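Local structure of F-actin-capping protein subunit alpha (Plasmodium berghei, 7A0H) at residues A[170-175]-A[195-200]; A[117-122]-A[245-250]. The protein forms an asymmetric homodimer that probably caps the fast-growing barbed ends of actin filaments independently of calcium, blocking subunit exchange there without severing the filaments. All coordinates share one frame; numbering follows the deposited sequence.

In the fold
Interaction 1 pairs two strands of the five-stranded antiparallel sheet, 170-175 with 195-200, whereas interaction 2 packs helix 112-131 against helix 243-266 on one face of that sheet. The first is mainly a backbone contact, with an amide pair and an aromatic pair added, and buries far more surface; the second is small, buried and apolar, with no hydrogen bond between its segments. The two meet on the face carrying Leu173 and Phe200: Leu173 CD1 lies 3.7 Å from Cys120 SG, and Phe200 CE1 3.8 Å from Phe246 CZ. The partly exposed Asn172, Asn197 and Asn199 share the other face with the buried Phe174, so here the sheet is apolar under the helices and mostly amide-bearing opposite.

Interaction 1 (A[170-175]-A[195-200]); sequences KYNLFL and SWNVNF
The antiparallel beta hairpin of strands 170-183 and 187-200, two inner strands of the five-stranded sheet, is joined here near its open end. Tyr171 with Phe200, Leu173 with Val198 and Leu175 with Trp196 are hydrogen-bonded pairs, each closed by two backbone N-H...O bonds. Between them, Asn172 with Asn199 and Phe174 with Asn197 are non-hydrogen-bonded pairs, where the chains come close enough for CA-H...O contacts, such as Phe174 CA to Trp196 O.

Alternation sorts the side chains. Apolar groups face helices 112-131 and 243-266: Leu173 lays CB against Val198 CG1 at 4.0 Å and CD1 against Phe200 CE2 at 3.9 Å. Phe200 takes the crowded position between its backbone N and carbonyl carbon (chi1 73°), which swings its ring across to strand 170-175. There the Tyr171 ring turns its edge to the Phe200 face in an offset edge-to-face pair, planes 70° apart, and Tyr171 CB comes within 3.4 Å of Phe200 CE2. Trp196 leads away from Leu175, its NE1 bonded to Ser194 OG.

On the other face, Phe174 places CZ 3.6 Å from Ser195 CB. Asparagine suits the partly exposed positions here because one amide can both give and take. Asn172 and Asn197, diagonal neighbours with amide planes 35° apart, exchange two bonds: Asn172 ND2 donates to Asn197 OD1 at 3.0 Å, while Asn197 ND2 reaches Asn172 OD1 at 2.9 Å, in its carbonyl plane and on a lone pair.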
# COMPACT_ATOMS: atom_id res chain seq x y z
N LYS A 170 39.92 -0.14 -12.23
CA LYS A 170 39.21 -1.00 -11.29
C LYS A 170 37.96 -1.61 -11.94
O LYS A 170 37.18 -0.90 -12.58
CB LYS A 170 38.83 -0.23 -10.03
CG LYS A 170 38.50 -1.16 -8.89
CD LYS A 170 38.85 -0.54 -7.53
CE LYS A 170 38.61 -1.52 -6.38
NZ LYS A 170 38.14 -0.82 -5.11
N TYR A 171 37.81 -2.92 -11.79
CA TYR A 171 36.77 -3.63 -12.51
C TYR A 171 35.49 -3.67 -11.70
O TYR A 171 35.49 -3.43 -10.49
CB TYR A 171 37.10 -5.07 -12.86
CG TYR A 171 38.24 -5.29 -13.81
CD1 TYR A 171 38.62 -4.32 -14.74
CD2 TYR A 171 38.92 -6.49 -13.79
CE1 TYR A 171 39.67 -4.53 -15.60
CE2 TYR A 171 39.98 -6.72 -14.65
CZ TYR A 171 40.34 -5.74 -15.55
OH TYR A 171 41.39 -5.99 -16.40
N ASN A 172 34.38 -3.97 -12.38
CA ASN A 172 33.13 -4.01 -11.65
C ASN A 172 32.21 -5.01 -12.31
O ASN A 172 32.15 -5.11 -13.54
CB ASN A 172 32.46 -2.62 -11.58
CG ASN A 172 31.24 -2.64 -10.71
OD1 ASN A 172 31.31 -2.40 -9.49
ND2 ASN A 172 30.11 -3.04 -11.30
N LEU A 173 31.61 -5.82 -11.52
CA LEU A 173 30.65 -6.75 -12.06
C LEU A 173 29.36 -6.65 -11.26
O LEU A 173 29.37 -6.64 -10.01
CB LEU A 173 31.20 -8.16 -12.03
CG LEU A 173 32.36 -8.59 -12.91
CD1 LEU A 173 32.87 -9.91 -12.20
CD2 LEU A 173 31.98 -8.87 -14.31
N PHE A 174 28.26 -6.65 -11.98
CA PHE A 174 26.95 -6.53 -11.42
C PHE A 174 26.19 -7.73 -11.90
O PHE A 174 26.10 -7.94 -13.12
CB PHE A 174 26.30 -5.26 -11.86
CG PHE A 174 24.93 -5.01 -11.20
CD1 PHE A 174 24.87 -4.63 -9.88
CD2 PHE A 174 23.74 -5.15 -11.92
CE1 PHE A 174 23.64 -4.37 -9.26
CE2 PHE A 174 22.48 -4.87 -11.32
CZ PHE A 174 22.43 -4.47 -10.01
N LEU A 175 25.75 -8.55 -10.93
CA LEU A 175 25.10 -9.84 -11.20
C LEU A 175 23.69 -9.69 -10.72
O LEU A 175 23.48 -9.19 -9.60
CB LEU A 175 25.76 -11.03 -10.44
CG LEU A 175 27.22 -11.43 -10.70
CD1 LEU A 175 28.10 -10.55 -9.85
CD2 LEU A 175 27.53 -12.94 -10.48
N SER A 195 20.34 -8.85 -6.47
CA SER A 195 21.34 -8.10 -7.20
C SER A 195 22.64 -8.01 -6.43
O SER A 195 22.63 -7.84 -5.20
CB SER A 195 20.77 -6.62 -7.58
OG SER A 195 20.44 -5.92 -6.39
N TRP A 196 23.75 -8.07 -7.16
CA TRP A 196 25.08 -8.32 -6.58
C TRP A 196 26.10 -7.50 -7.33
O TRP A 196 26.10 -7.47 -8.58
CB TRP A 196 25.41 -9.85 -6.65
CG TRP A 196 24.38 -10.57 -5.86
CD1 TRP A 196 23.18 -11.04 -6.32
CD2 TRP A 196 24.40 -10.83 -4.44
NE1 TRP A 196 22.40 -11.51 -5.27
CE2 TRP A 196 23.14 -11.42 -4.12
CE3 TRP A 196 25.36 -10.66 -3.43
CZ2 TRP A 196 22.86 -11.93 -2.82
CZ3 TRP A 196 25.05 -11.07 -2.13
CH2 TRP A 196 23.79 -11.71 -1.84
N ASN A 197 26.91 -6.78 -6.57
CA ASN A 197 28.02 -6.03 -7.13
C ASN A 197 29.37 -6.41 -6.50
O ASN A 197 29.50 -6.62 -5.28
CB ASN A 197 27.76 -4.56 -6.90
CG ASN A 197 28.56 -3.70 -7.80
OD1 ASN A 197 28.34 -3.66 -9.01
ND2 ASN A 197 29.52 -3.00 -7.23
N VAL A 198 30.39 -6.49 -7.33
CA VAL A 198 31.75 -6.58 -6.82
C VAL A 198 32.63 -5.61 -7.58
O VAL A 198 32.61 -5.57 -8.82
CB VAL A 198 32.36 -8.00 -6.88
CG1 VAL A 198 32.28 -8.54 -8.22
CG2 VAL A 198 33.82 -7.95 -6.49
N ASN A 199 33.40 -4.84 -6.85
CA ASN A 199 34.32 -3.89 -7.46
C ASN A 199 35.73 -4.33 -7.03
O ASN A 199 36.03 -4.34 -5.84
CB ASN A 199 33.98 -2.46 -7.00
CG ASN A 199 34.75 -1.41 -7.79
OD1 ASN A 199 34.62 -1.32 -9.02
ND2 ASN A 199 35.62 -0.68 -7.10
N PHE A 200 36.61 -4.61 -8.00
CA PHE A 200 37.81 -5.39 -7.70
C PHE A 200 38.90 -5.17 -8.73
O PHE A 200 38.64 -4.79 -9.88
CB PHE A 200 37.49 -6.90 -7.65
CG PHE A 200 37.25 -7.48 -8.98
CD1 PHE A 200 38.16 -8.33 -9.54
CD2 PHE A 200 36.11 -7.16 -9.71
CE1 PHE A 200 37.95 -8.85 -10.83
CE2 PHE A 200 35.89 -7.68 -10.99
CZ PHE A 200 36.81 -8.49 -11.57

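Interaction 2 (A[117-122]-A[245-250]); sequences RVACNN and NFASSI
Ala247 and Ala119 meet where helices 112-131 and 243-266 pass each other, their CB atoms 3.9 Å apart. Ala247 CB also presses on the backbone of the other helix, 3.5 Å from Ala119 O, an approach that the small methyl group makes possible. The short segments run in the same general sense, crossing at -44° with their axes 8.4 Å apart.

Cys120 completes the first shell. Its SG lies beside the backbone N, opposite the carbonyl carbon (chi1 -71°), and from there it touches three residues of helix 243-266. It is 4.0 Å from Ala247 CB and 4.2 Å from Ile250 CD1, and it meets the Phe246 ring at the edge, 5.4 Å from the centroid and 88° off the ring normal. A compact, weakly polar sulfur suits this buried seam, which no hydrogen bond crosses.

Polar groups turned from the seam find partners within their own helix or beyond it. Ser249 OG donates to Asn245 O at 2.9 Å, and Ser249 N reaches the same oxygen from the opposite face of its carbonyl plane. On helix 112-131, Arg117 forms a salt bridge with Glu114, and Asn121 OD1 accepts a hydrogen bond from Asn84.

Both helices lie on the sheet: Cys120 rests on Leu175 of strand 170-183, Ile250 on Ile207 and Leu209 of strand 206-220, and Phe246 reaches both strands while its ring meets Tyr116 edge-to-face.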
# COMPACT_ATOMS: atom_id res chain seq x y z
N ARG A 117 33.16 -11.62 -16.80
CA ARG A 117 31.71 -11.48 -16.99
C ARG A 117 31.14 -12.76 -17.58
O ARG A 117 30.06 -13.23 -17.16
CB ARG A 117 31.40 -10.27 -17.93
CG ARG A 117 29.85 -9.84 -17.95
CD ARG A 117 29.42 -9.04 -19.22
NE ARG A 117 29.48 -9.93 -20.36
CZ ARG A 117 28.59 -10.88 -20.64
NH1 ARG A 117 27.51 -11.06 -19.89
NH2 ARG A 117 28.81 -11.63 -21.71
N VAL A 118 31.82 -13.30 -18.58
CA VAL A 118 31.31 -14.51 -19.21
C VAL A 118 31.23 -15.62 -18.16
O VAL A 118 30.19 -16.29 -18.03
CB VAL A 118 32.16 -14.91 -20.41
CG1 VAL A 118 31.82 -16.29 -20.86
CG2 VAL A 118 31.94 -13.89 -21.67
N ALA A 119 32.33 -15.81 -17.38
CA ALA A 119 32.36 -16.86 -16.37
C ALA A 119 31.29 -16.61 -15.30
O ALA A 119 30.57 -17.53 -14.88
CB ALA A 119 33.75 -16.90 -15.68
N CYS A 120 31.21 -15.39 -14.81
CA CYS A 120 30.15 -15.15 -13.85
C CYS A 120 28.77 -15.37 -14.46
O CYS A 120 27.88 -15.86 -13.78
CB CYS A 120 30.23 -13.77 -13.30
SG CYS A 120 31.61 -13.42 -12.17
N ASN A 121 28.63 -15.12 -15.76
CA ASN A 121 27.34 -15.32 -16.42
C ASN A 121 26.97 -16.79 -16.45
O ASN A 121 25.83 -17.18 -16.16
CB ASN A 121 27.41 -14.76 -17.86
CG ASN A 121 26.19 -15.11 -18.66
OD1 ASN A 121 25.14 -14.51 -18.46
ND2 ASN A 121 26.28 -16.14 -19.48
N ASN A 122 27.92 -17.65 -16.86
CA ASN A 122 27.66 -19.09 -16.93
C ASN A 122 27.33 -19.69 -15.57
O ASN A 122 26.43 -20.53 -15.47
CB ASN A 122 28.88 -19.83 -17.47
CG ASN A 122 29.25 -19.30 -18.81
OD1 ASN A 122 28.43 -18.57 -19.41
ND2 ASN A 122 30.42 -19.64 -19.30
N ASN A 245 37.03 -20.04 -11.01
CA ASN A 245 36.89 -20.26 -9.57
C ASN A 245 36.35 -19.00 -8.90
O ASN A 245 35.61 -19.08 -7.92
CB ASN A 245 38.23 -20.64 -8.93
CG ASN A 245 38.70 -22.07 -9.27
OD1 ASN A 245 37.96 -22.89 -9.83
ND2 ASN A 245 39.99 -22.35 -8.94
N PHE A 246 36.78 -17.84 -9.40
CA PHE A 246 36.26 -16.53 -8.97
C PHE A 246 34.72 -16.48 -9.09
O PHE A 246 34.04 -16.18 -8.13
CB PHE A 246 36.95 -15.43 -9.81
CG PHE A 246 36.49 -13.97 -9.51
CD1 PHE A 246 37.25 -13.14 -8.69
CD2 PHE A 246 35.31 -13.45 -10.08
CE1 PHE A 246 36.87 -11.82 -8.43
CE2 PHE A 246 34.88 -12.14 -9.78
CZ PHE A 246 35.68 -11.30 -8.99
N ALA A 247 34.19 -16.92 -10.22
CA ALA A 247 32.75 -16.93 -10.48
C ALA A 247 32.05 -17.88 -9.52
O ALA A 247 31.01 -17.55 -8.88
CB ALA A 247 32.57 -17.32 -11.97
N SER A 248 32.62 -19.06 -9.35
CA SER A 248 32.05 -20.07 -8.43
C SER A 248 31.99 -19.54 -7.01
O SER A 248 30.98 -19.72 -6.34
CB SER A 248 32.86 -21.36 -8.52
OG SER A 248 32.41 -22.16 -9.65
N SER A 249 33.03 -18.81 -6.55
CA SER A 249 33.03 -18.31 -5.18
C SER A 249 31.93 -17.26 -4.97
O SER A 249 31.19 -17.32 -3.99
CB SER A 249 34.37 -17.66 -4.79
OG SER A 249 35.48 -18.48 -5.06
N ILE A 250 31.82 -16.30 -5.89
CA ILE A 250 30.72 -15.33 -5.84
C ILE A 250 29.39 -16.05 -5.86
O ILE A 250 28.52 -15.83 -5.01
CB ILE A 250 30.82 -14.36 -7.02
CG1 ILE A 250 32.00 -13.45 -6.84
CG2 ILE A 250 29.52 -13.46 -7.06
CD1 ILE A 250 32.28 -12.72 -8.07